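Local coordinates for protein CPI (Ascaris lumbricoides, PDB 4IT7) that probably inhibits cysteine endopeptidases, as a cystatin-type inhibitor secreted by a parasitic roundworm, at residues 49-52 and 56-59; 92-97 and 103-108; 29-34 and 38-43. All coordinates share one frame; numbering follows the deposited sequence.

Contact 1: residues 49-52 and 56-59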
ATOM      1  N   LYS A  49       0.906  -3.778  11.231  1.00 40.98           N
ATOM      2  CA  LYS A  49       1.116  -3.588  12.649  1.00 43.10           C
ATOM      3  C   LYS A  49       0.808  -2.151  13.028  1.00 46.57           C
ATOM      4  O   LYS A  49       1.217  -1.213  12.326  1.00 45.68           O
ATOM      5  CB  LYS A  49       2.553  -3.907  13.006  1.00 37.76           C
ATOM      6  CG  LYS A  49       3.552  -2.976  12.364  1.00 42.15           C
ATOM      7  CD  LYS A  49       4.953  -3.478  12.650  1.00 47.26           C
ATOM      8  CE  LYS A  49       5.965  -2.372  12.460  1.00 43.88           C
ATOM      9  NZ  LYS A  49       7.309  -2.812  12.938  1.00 49.97           N
ATOM     10  N   THR A  50       0.128  -1.982  14.159  1.00 42.75           N
ATOM     11  CA  THR A  50      -0.321  -0.668  14.600  1.00 44.81           C
ATOM     12  C   THR A  50       0.263  -0.297  15.959  1.00 52.44           C
ATOM     13  O   THR A  50       0.478  -1.153  16.827  1.00 52.94           O
ATOM     14  CB  THR A  50      -1.857  -0.560  14.600  1.00 44.94           C
ATOM     15  OG1 THR A  50      -2.381  -1.262  15.725  1.00 51.78           O
ATOM     16  CG2 THR A  50      -2.453  -1.179  13.336  1.00 42.44           C
ATOM     17  N   GLN A  51       0.613   0.973  16.100  1.00 48.44           N
ATOM     18  CA  GLN A  51       0.908   1.539  17.374  1.00 48.66           C
ATOM     19  C   GLN A  51       0.001   2.743  17.600  1.00 52.05           C
ATOM     20  O   GLN A  51      -0.611   3.271  16.667  1.00 45.13           O
ATOM     21  CB  GLN A  51       2.374   1.910  17.488  1.00 56.07           C
ATOM     22  CG  GLN A  51       2.848   2.960  16.526  1.00 59.15           C
ATOM     23  CD  GLN A  51       4.149   3.559  16.986  1.00 70.62           C
ATOM     24  OE1 GLN A  51       4.734   3.104  17.975  1.00 76.99           O
ATOM     25  NE2 GLN A  51       4.617   4.590  16.278  1.00 75.32           N
ATOM     26  N   VAL A  52      -0.112   3.144  18.860  1.00 50.48           N
ATOM     27  CA  VAL A  52      -1.104   4.134  19.267  1.00 49.99           C
ATOM     28  C   VAL A  52      -0.539   5.086  20.300  1.00 54.41           C
ATOM     29  O   VAL A  52      -1.242   5.452  21.235  1.00 54.95           O
ATOM     30  CB  VAL A  52      -2.408   3.510  19.844  1.00 50.04           C
ATOM     31  CG1 VAL A  52      -3.369   3.039  18.769  1.00 49.80           C
ATOM     32  CG2 VAL A  52      -2.110   2.409  20.869  1.00 53.57           C
ATOM     33  N   THR A  56      -3.079   6.893  15.534  1.00 39.90           N
ATOM     34  CA  THR A  56      -2.734   5.526  15.116  1.00 38.97           C
ATOM     35  C   THR A  56      -1.709   5.553  13.995  1.00 46.41           C
ATOM     36  O   THR A  56      -1.901   6.244  12.970  1.00 39.73           O
ATOM     37  CB  THR A  56      -3.962   4.786  14.587  1.00 41.72           C
ATOM     38  OG1 THR A  56      -5.033   4.901  15.541  1.00 47.69           O
ATOM     39  CG2 THR A  56      -3.627   3.323  14.350  1.00 41.00           C
ATOM     40  N   ASN A  57      -0.614   4.821  14.203  1.00 43.74           N
ATOM     41  CA  ASN A  57       0.342   4.552  13.158  1.00 41.13           C
ATOM     42  C   ASN A  57       0.347   3.094  12.726  1.00 43.62           C
ATOM     43  O   ASN A  57       0.721   2.194  13.493  1.00 46.17           O
ATOM     44  CB  ASN A  57       1.757   4.997  13.552  1.00 37.11           C
ATOM     45  CG  ASN A  57       2.680   5.075  12.345  1.00 43.37           C
ATOM     46  OD1 ASN A  57       2.255   5.336  11.199  1.00 44.71           O
ATOM     47  ND2 ASN A  57       3.936   4.846  12.582  1.00 47.71           N
ATOM     48  N   THR A  58      -0.070   2.869  11.486  1.00 42.71           N
ATOM     49  CA  THR A  58      -0.107   1.548  10.887  1.00 42.18           C
ATOM     50  C   THR A  58       1.007   1.347   9.850  1.00 42.31           C
ATOM     51  O   THR A  58       1.103   2.126   8.897  1.00 48.21           O
ATOM     52  CB  THR A  58      -1.441   1.325  10.170  1.00 44.23           C
ATOM     53  OG1 THR A  58      -2.528   1.542  11.081  1.00 43.23           O
ATOM     54  CG2 THR A  58      -1.488  -0.091   9.580  1.00 34.67           C
ATOM     55  N   VAL A  59       1.825   0.311  10.016  1.00 39.58           N
ATOM     56  CA  VAL A  59       2.899   0.032   9.059  1.00 38.74           C
ATOM     57  C   VAL A  59       2.525  -1.254   8.346  1.00 42.65           C
ATOM     58  O   VAL A  59       2.212  -2.283   8.985  1.00 41.98           O
ATOM     59  CB  VAL A  59       4.316  -0.047   9.676  1.00 40.18           C
ATOM     60  CG1 VAL A  59       5.335  -0.492   8.604  1.00 42.97           C
ATOM     61  CG2 VAL A  59       4.742   1.289  10.263  1.00 41.66           C
TER
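Lys49 and Val59, and two residues further on Gln51 and Asn57, form the hydrogen-bonded pairs of an antiparallel ladder; the two short strands run at 158° to each other, 4.7 Å apart at the closest point of their axes. This is the end of the first beta hairpin of the cystatin fold; Gln51 begins the QVVAG sequence, which in relatives of this family forms a loop that enters the protease active-site cleft. Val59 N gives Lys49 O an almost straight bond (2.8 Å, 170° at the hydrogen). The return bond from Lys49 N to Val59 O is longer, 3.0 Å, and more bent. Nearer the loop, Gln51 N to Asn57 O and Asn57 N to Gln51 O both measure 2.9 Å. Between these rungs lies the non-hydrogen-bonded pair Thr50 and Thr58, where the methyl CG2 of Thr50 comes to 3.5 Å from OG1 of Thr58. On this face helix 17-33 covers Thr58 through Ile19 and Leu22. The other face carries Lys49, Gln51, Asn57 and Val59, and Phe9 from the N-terminal segment packs over it, making a cation-pi contact with Lys49. Here the paired side chains run alongside each other in the same direction. Gln51 lays its CG against CB of Asn57 at 3.8 Å, an aliphatic contact nearer the backbone than the two amides. In Lys49, CG stands between the backbone N and the carbonyl carbon (chi1 64°), and the extended chain beyond stays beside the valine. Its CG and its CE each lie 4.0 Å from CB of Val59.

Contact 2: residues 92-97 and 103-108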
ATOM      1  N   VAL A  92       4.968   0.829   3.919  1.00 41.91           N
ATOM      2  CA  VAL A  92       4.087   1.981   3.905  1.00 42.13           C
ATOM      3  C   VAL A  92       3.650   2.237   5.350  1.00 45.84           C
ATOM      4  O   VAL A  92       3.306   1.277   6.070  1.00 45.77           O
ATOM      5  CB  VAL A  92       2.808   1.730   3.079  1.00 44.89           C
ATOM      6  CG1 VAL A  92       2.052   3.039   2.865  1.00 50.69           C
ATOM      7  CG2 VAL A  92       3.129   1.106   1.731  1.00 48.67           C
ATOM      8  N   ALA A  93       3.702   3.510   5.766  1.00 39.24           N
ATOM      9  CA  ALA A  93       3.238   3.961   7.068  1.00 35.40           C
ATOM     10  C   ALA A  93       2.043   4.889   6.870  1.00 39.11           C
ATOM     11  O   ALA A  93       2.052   5.834   6.050  1.00 38.24           O
ATOM     12  CB  ALA A  93       4.358   4.636   7.848  1.00 35.93           C
ATOM     13  N   ILE A  94       0.960   4.552   7.556  1.00 38.56           N
ATOM     14  CA  ILE A  94      -0.176   5.402   7.552  1.00 39.69           C
ATOM     15  C   ILE A  94      -0.492   5.935   8.950  1.00 47.66           C
ATOM     16  O   ILE A  94      -0.585   5.172   9.931  1.00 44.92           O
ATOM     17  CB  ILE A  94      -1.383   4.833   6.809  1.00 37.32           C
ATOM     18  CG1 ILE A  94      -2.592   5.054   7.650  1.00 39.86           C
ATOM     19  CG2 ILE A  94      -1.173   3.397   6.304  1.00 42.89           C
ATOM     20  CD1 ILE A  94      -3.705   5.663   6.833  1.00 37.06           C
ATOM     21  N   TRP A  95      -0.607   7.265   9.020  1.00 43.00           N
ATOM     22  CA  TRP A  95      -0.709   7.993  10.266  1.00 42.91           C
ATOM     23  C   TRP A  95      -2.010   8.729  10.332  1.00 40.26           C
ATOM     24  O   TRP A  95      -2.301   9.574   9.469  1.00 34.66           O
ATOM     25  CB  TRP A  95       0.468   8.951  10.402  1.00 46.83           C
ATOM     26  CG  TRP A  95       0.568   9.543  11.769  1.00 49.93           C
ATOM     27  CD1 TRP A  95       0.021   9.045  12.948  1.00 52.21           C
ATOM     28  CD2 TRP A  95       1.285  10.755  12.158  1.00 53.70           C
ATOM     29  NE1 TRP A  95       0.347   9.841  14.002  1.00 50.57           N
ATOM     30  CE2 TRP A  95       1.090  10.900  13.594  1.00 53.63           C
ATOM     31  CE3 TRP A  95       2.043  11.720  11.474  1.00 61.71           C
ATOM     32  CZ2 TRP A  95       1.643  11.968  14.310  1.00 59.58           C
ATOM     33  CZ3 TRP A  95       2.597  12.783  12.208  1.00 58.59           C
ATOM     34  CH2 TRP A  95       2.406  12.900  13.589  1.00 57.46           C
ATOM     35  N   GLU A  96      -2.818   8.383  11.333  1.00 36.42           N
ATOM     36  CA  GLU A  96      -4.130   9.000  11.511  1.00 39.23           C
ATOM     37  C   GLU A  96      -4.320   9.770  12.806  1.00 34.98           C
ATOM     38  O   GLU A  96      -4.040   9.272  13.903  1.00 33.20           O
ATOM     39  CB  GLU A  96      -5.255   8.003  11.368  1.00 35.60           C
ATOM     40  CG  GLU A  96      -5.034   6.947  10.345  1.00 39.42           C
ATOM     41  CD  GLU A  96      -5.912   5.758  10.622  1.00 37.37           C
ATOM     42  OE1 GLU A  96      -7.117   5.904  10.480  1.00 39.20           O
ATOM     43  OE2 GLU A  96      -5.402   4.685  11.000  1.00 43.94           O
ATOM     44  N   LYS A  97      -4.824  10.993  12.656  1.00 36.58           N
ATOM     45  CA  LYS A  97      -5.142  11.855  13.793  1.00 36.23           C
ATOM     46  C   LYS A  97      -6.512  12.426  13.585  1.00 37.79           C
ATOM     47  O   LYS A  97      -6.634  13.538  13.046  1.00 42.40           O
ATOM     48  CB  LYS A  97      -4.101  12.971  13.907  1.00 38.46           C
ATOM     49  CG  LYS A  97      -2.768  12.448  14.365  1.00 40.03           C
ATOM     50  CD  LYS A  97      -1.774  13.570  14.551  1.00 41.93           C
ATOM     51  CE  LYS A  97      -1.383  14.150  13.209  1.00 43.92           C
ATOM     52  NZ  LYS A  97      -0.163  15.001  13.355  1.00 54.42           N
ATOM     53  N   GLU A 103      -5.099  12.269   7.820  1.00 35.73           N
ATOM     54  CA  GLU A 103      -4.628  10.936   7.454  1.00 37.44           C
ATOM     55  C   GLU A 103      -3.516  11.110   6.477  1.00 38.98           C
ATOM     56  O   GLU A 103      -3.752  11.554   5.365  1.00 43.99           O
ATOM     57  CB  GLU A 103      -5.736  10.071   6.889  1.00 34.40           C
ATOM     58  CG  GLU A 103      -5.255   8.791   6.242  1.00 37.73           C
ATOM     59  CD  GLU A 103      -6.391   7.998   5.619  1.00 42.02           C
ATOM     60  OE1 GLU A 103      -6.437   7.854   4.388  1.00 49.47           O
ATOM     61  OE2 GLU A 103      -7.276   7.539   6.359  1.00 49.41           O
ATOM     62  N   GLU A 104      -2.307  10.780   6.908  1.00 36.51           N
ATOM     63  CA  GLU A 104      -1.121  10.899   6.105  1.00 37.79           C
ATOM     64  C   GLU A 104      -0.520   9.507   5.757  1.00 40.94           C
ATOM     65  O   GLU A 104      -0.122   8.731   6.654  1.00 34.36           O
ATOM     66  CB  GLU A 104      -0.105  11.748   6.848  1.00 40.78           C
ATOM     67  CG  GLU A 104       1.329  11.631   6.342  1.00 51.68           C
ATOM     68  CD  GLU A 104       2.326  12.489   7.125  1.00 56.57           C
ATOM     69  OE1 GLU A 104       2.306  13.724   6.941  1.00 56.80           O
ATOM     70  OE2 GLU A 104       3.141  11.949   7.923  1.00 56.93           O
ATOM     71  N   ILE A 105      -0.469   9.200   4.454  1.00 37.14           N
ATOM     72  CA  ILE A 105       0.141   7.940   3.958  1.00 40.80           C
ATOM     73  C   ILE A 105       1.564   8.196   3.420  1.00 39.36           C
ATOM     74  O   ILE A 105       1.727   8.935   2.464  1.00 40.35           O
ATOM     75  CB  ILE A 105      -0.755   7.285   2.888  1.00 33.53           C
ATOM     76  CG1 ILE A 105      -2.046   6.835   3.526  1.00 33.01           C
ATOM     77  CG2 ILE A 105      -0.073   6.065   2.268  1.00 36.36           C
ATOM     78  CD1 ILE A 105      -3.136   6.529   2.530  1.00 32.10           C
ATOM     79  N   THR A 106       2.563   7.592   4.053  1.00 43.21           N
ATOM     80  CA  THR A 106       3.969   7.712   3.674  1.00 40.06           C
ATOM     81  C   THR A 106       4.463   6.404   3.061  1.00 42.84           C
ATOM     82  O   THR A 106       4.440   5.367   3.726  1.00 41.61           O
ATOM     83  CB  THR A 106       4.815   7.987   4.916  1.00 42.20           C
ATOM     84  OG1 THR A 106       4.398   9.234   5.486  1.00 47.61           O
ATOM     85  CG2 THR A 106       6.271   8.042   4.590  1.00 42.10           C
ATOM     86  N   ILE A 107       4.894   6.426   1.801  1.00 41.73           N
ATOM     87  CA  ILE A 107       5.599   5.253   1.238  1.00 44.45           C
ATOM     88  C   ILE A 107       7.018   5.338   1.684  1.00 45.72           C
ATOM     89  O   ILE A 107       7.710   6.247   1.270  1.00 51.45           O
ATOM     90  CB  ILE A 107       5.627   5.194  -0.294  1.00 42.02           C
ATOM     91  CG1 ILE A 107       4.264   5.549  -0.912  1.00 44.69           C
ATOM     92  CG2 ILE A 107       6.181   3.825  -0.749  1.00 48.13           C
ATOM     93  CD1 ILE A 107       3.107   4.694  -0.437  1.00 48.51           C
ATOM     94  N   LYS A 108       7.453   4.376   2.483  1.00 47.57           N
ATOM     95  CA  LYS A 108       8.704   4.446   3.202  1.00 49.90           C
ATOM     96  C   LYS A 108       9.889   3.957   2.359  1.00 54.54           C
ATOM     97  O   LYS A 108      11.005   4.508   2.411  1.00 58.49           O
ATOM     98  CB  LYS A 108       8.550   3.618   4.479  1.00 54.36           C
ATOM     99  CG  LYS A 108       9.124   4.255   5.737  1.00 56.80           C
ATOM    100  CD  LYS A 108       8.256   5.391   6.244  1.00 57.55           C
ATOM    101  CE  LYS A 108       9.036   6.261   7.227  1.00 68.21           C
ATOM    102  NZ  LYS A 108      10.070   7.154   6.596  1.00 60.27           N
TER
HETATM  103  O   HOH W   1       2.358   8.671   7.267  1.00 36.03           O
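Val92 and Ile105, diagonal neighbours on one face, press together through CG1 and CG2 at 3.7 Å in the tight half of this antiparallel hairpin, the one whose loop carries the Pro-Trp pair and forms the second binding loop in cystatins. CD1 of Ile107 closes on the same Val92 CG1 at 3.8 Å, while Ile94 sets its CB and CD1 against CG1 of Ile105. Helix 17-33 lies over this face, with Leu22 on Ile94 and Ala26 on Val92. Further along, CD1 of Ile94 crosses the aliphatic part of Glu103 and meets its CG at 3.5 Å. Two backbone bonds join each of the pairs Ala93-Thr106 and Trp95-Glu104.

The opposite face, with Ala93, Trp95, Glu104 and Thr106, is looser and wetter. A water sits within hydrogen-bonding distance of Ala93 O (3.1 Å), Glu104 O (2.6 Å) and Thr106 OG1 (2.8 Å), tying the threonine hydroxyl to the backbone through solvent. Glu104 OE2 lies in the plane of the Trp95 ring at its edge, 3.7 Å from CE3, with ring and carboxylate planes 61° apart. The indole NE1 is engaged by Ala54 O in the first hairpin loop.

At the loop end the Glu96 and Glu103 carboxylates lie close. Each has a lysine from the helix, Lys18 for Glu96 and Lys25 for Glu103, and these salt bridges probably offset some of the repulsion between the two acids.

Contact 3: residues 29-34 and 38-43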
ATOM      1  N   ARG A  29      -1.467   5.562  -3.750  1.00 30.48           N
ATOM      2  CA  ARG A  29      -0.343   6.434  -3.506  1.00 34.13           C
ATOM      3  C   ARG A  29       0.949   5.940  -4.184  1.00 31.09           C
ATOM      4  O   ARG A  29       1.692   6.705  -4.758  1.00 30.78           O
ATOM      5  CB  ARG A  29      -0.152   6.544  -1.988  1.00 37.30           C
ATOM      6  CG  ARG A  29      -0.164   7.937  -1.406  1.00 47.02           C
ATOM      7  CD  ARG A  29      -1.544   8.598  -1.307  1.00 51.05           C
ATOM      8  NE  ARG A  29      -2.704   7.722  -1.541  1.00 57.00           N
ATOM      9  CZ  ARG A  29      -3.939   7.951  -1.069  1.00 61.62           C
ATOM     10  NH1 ARG A  29      -4.947   7.113  -1.357  1.00 55.50           N
ATOM     11  NH2 ARG A  29      -4.178   9.024  -0.306  1.00 58.52           N
ATOM     12  N   ILE A  30       1.257   4.651  -4.101  1.00 32.45           N
ATOM     13  CA  ILE A  30       2.447   4.126  -4.774  1.00 33.85           C
ATOM     14  C   ILE A  30       2.333   4.418  -6.268  1.00 28.68           C
ATOM     15  O   ILE A  30       3.228   4.973  -6.840  1.00 28.05           O
ATOM     16  CB  ILE A  30       2.589   2.589  -4.541  1.00 37.87           C
ATOM     17  CG1 ILE A  30       2.821   2.298  -3.048  1.00 30.57           C
ATOM     18  CG2 ILE A  30       3.671   1.989  -5.451  1.00 30.82           C
ATOM     19  CD1 ILE A  30       2.591   0.845  -2.639  1.00 30.52           C
ATOM     20  N   ASN A  31       1.192   4.145  -6.853  1.00 25.80           N
ATOM     21  CA  ASN A  31       1.028   4.328  -8.280  1.00 29.95           C
ATOM     22  C   ASN A  31       1.119   5.797  -8.717  1.00 36.21           C
ATOM     23  O   ASN A  31       1.749   6.092  -9.754  1.00 38.14           O
ATOM     24  CB  ASN A  31      -0.301   3.665  -8.756  1.00 29.22           C
ATOM     25  CG  ASN A  31      -0.128   2.152  -9.044  1.00 30.27           C
ATOM     26  OD1 ASN A  31       0.970   1.683  -9.392  1.00 30.07           O
ATOM     27  ND2 ASN A  31      -1.195   1.401  -8.887  1.00 25.94           N
ATOM     28  N   ALA A  32       0.513   6.703  -7.919  1.00 36.01           N
ATOM     29  CA  ALA A  32       0.517   8.184  -8.167  1.00 37.09           C
ATOM     30  C   ALA A  32       1.915   8.795  -8.161  1.00 34.62           C
ATOM     31  O   ALA A  32       2.252   9.650  -9.003  1.00 36.63           O
ATOM     32  CB  ALA A  32      -0.403   8.906  -7.188  1.00 35.59           C
ATOM     33  N   ALA A  33       2.748   8.306  -7.248  1.00 32.22           N
ATOM     34  CA  ALA A  33       4.106   8.802  -7.055  1.00 33.91           C
ATOM     35  C   ALA A  33       5.223   8.065  -7.860  1.00 39.69           C
ATOM     36  O   ALA A  33       6.325   8.607  -8.046  1.00 40.03           O
ATOM     37  CB  ALA A  33       4.432   8.727  -5.589  1.00 34.99           C
ATOM     38  N   SER A  34       4.959   6.835  -8.291  1.00 38.36           N
ATOM     39  CA  SER A  34       5.973   5.970  -8.923  1.00 40.84           C
ATOM     40  C   SER A  34       6.335   6.477 -10.332  1.00 40.74           C
ATOM     41  O   SER A  34       5.445   6.930 -11.071  1.00 38.86           O
ATOM     42  CB  SER A  34       5.414   4.547  -8.991  1.00 41.06           C
ATOM     43  OG  SER A  34       6.061   3.758  -9.968  1.00 41.15           O
ATOM     44  N   PHE A  38       3.478   1.923 -15.830  1.00 36.34           N
ATOM     45  CA  PHE A  38       2.416   0.896 -15.672  1.00 40.25           C
ATOM     46  C   PHE A  38       1.960   0.843 -14.197  1.00 39.21           C
ATOM     47  O   PHE A  38       2.801   0.903 -13.276  1.00 33.68           O
ATOM     48  CB  PHE A  38       2.942  -0.494 -16.088  1.00 39.33           C
ATOM     49  CG  PHE A  38       3.149  -0.645 -17.575  1.00 44.01           C
ATOM     50  CD1 PHE A  38       2.182  -1.276 -18.359  1.00 41.38           C
ATOM     51  CD2 PHE A  38       4.313  -0.160 -18.200  1.00 43.30           C
ATOM     52  CE1 PHE A  38       2.357  -1.413 -19.731  1.00 44.03           C
ATOM     53  CE2 PHE A  38       4.483  -0.289 -19.583  1.00 43.10           C
ATOM     54  CZ  PHE A  38       3.499  -0.921 -20.342  1.00 41.40           C
ATOM     55  N   GLN A  39       0.650   0.759 -13.996  1.00 34.13           N
ATOM     56  CA  GLN A  39       0.055   0.540 -12.691  1.00 37.45           C
ATOM     57  C   GLN A  39       0.597  -0.718 -12.063  1.00 39.23           C
ATOM     58  O   GLN A  39       0.860  -1.709 -12.771  1.00 37.45           O
ATOM     59  CB  GLN A  39      -1.441   0.309 -12.836  1.00 41.22           C
ATOM     60  CG  GLN A  39      -2.077   1.333 -13.736  1.00 51.13           C
ATOM     61  CD  GLN A  39      -3.060   2.195 -13.000  1.00 58.51           C
ATOM     62  OE1 GLN A  39      -2.705   2.959 -12.067  1.00 59.28           O
ATOM     63  NE2 GLN A  39      -4.315   2.084 -13.407  1.00 58.90           N
ATOM     64  N   GLN A  40       0.726  -0.673 -10.739  1.00 39.12           N
ATOM     65  CA  GLN A  40       1.097  -1.822  -9.933  1.00 37.08           C
ATOM     66  C   GLN A  40      -0.168  -2.295  -9.212  1.00 39.79           C
ATOM     67  O   GLN A  40      -1.127  -1.542  -9.049  1.00 31.48           O
ATOM     68  CB  GLN A  40       2.192  -1.463  -8.920  1.00 40.23           C
ATOM     69  CG  GLN A  40       3.461  -0.810  -9.474  1.00 37.80           C
ATOM     70  CD  GLN A  40       4.067  -1.628 -10.601  1.00 47.06           C
ATOM     71  OE1 GLN A  40       4.662  -2.690 -10.374  1.00 42.97           O
ATOM     72  NE2 GLN A  40       3.898  -1.143 -11.839  1.00 46.75           N
ATOM     73  N   THR A  41      -0.176  -3.560  -8.791  1.00 36.64           N
ATOM     74  CA  THR A  41      -1.304  -4.079  -8.088  1.00 34.42           C
ATOM     75  C   THR A  41      -0.767  -4.786  -6.866  1.00 34.34           C
ATOM     76  O   THR A  41       0.437  -5.114  -6.803  1.00 38.25           O
ATOM     77  CB  THR A  41      -2.173  -5.001  -8.958  1.00 36.08           C
ATOM     78  OG1 THR A  41      -3.373  -5.299  -8.248  1.00 41.19           O
ATOM     79  CG2 THR A  41      -1.482  -6.327  -9.284  1.00 32.90           C
ATOM     80  N   ILE A  42      -1.631  -4.953  -5.875  1.00 30.89           N
ATOM     81  CA  ILE A  42      -1.232  -5.643  -4.656  1.00 35.64           C
ATOM     82  C   ILE A  42      -1.392  -7.130  -4.957  1.00 34.34           C
ATOM     83  O   ILE A  42      -2.445  -7.582  -5.375  1.00 34.22           O
ATOM     84  CB  ILE A  42      -2.076  -5.240  -3.424  1.00 35.96           C
ATOM     85  CG1 ILE A  42      -1.791  -3.802  -2.950  1.00 34.35           C
ATOM     86  CG2 ILE A  42      -1.799  -6.145  -2.223  1.00 30.65           C
ATOM     87  CD1 ILE A  42      -3.070  -3.207  -2.336  1.00 35.07           C
ATOM     88  N   VAL A  43      -0.323  -7.877  -4.758  1.00 42.68           N
ATOM     89  CA  VAL A  43      -0.431  -9.337  -4.682  1.00 43.02           C
ATOM     90  C   VAL A  43      -0.963  -9.756  -3.299  1.00 46.68           C
ATOM     91  O   VAL A  43      -2.027 -10.399  -3.170  1.00 44.04           O
ATOM     92  CB  VAL A  43       0.944  -9.956  -5.004  1.00 41.82           C
ATOM     93  CG1 VAL A  43       0.909 -11.483  -4.865  1.00 41.55           C
ATOM     94  CG2 VAL A  43       1.314  -9.553  -6.424  1.00 37.74           C
TER
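Gln40 N gives its hydrogen to Asn31 OD1 at 2.7 Å, the shortest polar link between the last turn of the helix and the strand that follows it. The approach is well bent at the acceptor, 113° at OD1, and the donor is slightly tilted from the carbonyl plane. The other arm of the same amide completes a two-point grip: Asn31 ND2 donates to Gln40 O at 2.9 Å, nearly straight and with the acceptor in the plane of the amide. One asparagine thus satisfies both polar backbone atoms of Gln40, and having both arms held fixes the rotation of its amide. Gln39, the residue before, turns its backbone to strand 56-70 instead, bonding to Thr67 and Cys69. Asn31 thus bonds the Gln40 backbone much as a neighbouring strand would, probably on the edge turned away from strand 56-70. In the cystatin fold a long helix lies across an antiparallel sheet, and this contact joins the end of helix 17-33 to the start of strand 38-51. Over residues 29-33 and 38-42 the two run nearly antiparallel, at 162°, and their axes come within 8.0 Å. Ser34 leaves the helical conformation, and Asp36 bonds both to its OG and to Phe38 N in the short link between. The side chain of Gln40 begins toward the helix, its CB 3.4 Å from Asn31 OD1, then bends at chi2 (-53°) and doubles back along its own strand. Its NE2 donates to Phe38 O at 2.7 Å, coming from well above that carbonyl plane, while Ile64 and Pro66 of strand 56-70 pack against the Gln40 side chain. Gln39 OE1 makes a looser approach from the strand, 3.8 Å from Asn31 ND2.

How the contacts relate
Along the chain the order is contact 3, contact 1, contact 2, each closing before the next opens. Strand 38-51 carries part of contact 3 at its start and of contact 1 at its end, so their centres lie about 22 Å apart, on opposite sides of the chain's centre. Contacts 1 and 2, with centres about 9 Å apart, are neighbouring hairpins of one sheet, linked through strands 56-70 and 88-97 by probable backbone bonds such as Ile94 N to Thr58 O. Contact 2 also meets contact 3, where Ile107 packs on Ile30 of the helix. Contacts 1 and 2 thus place the two hairpin loops side by side, consistent with the protease-binding edge of cystatins.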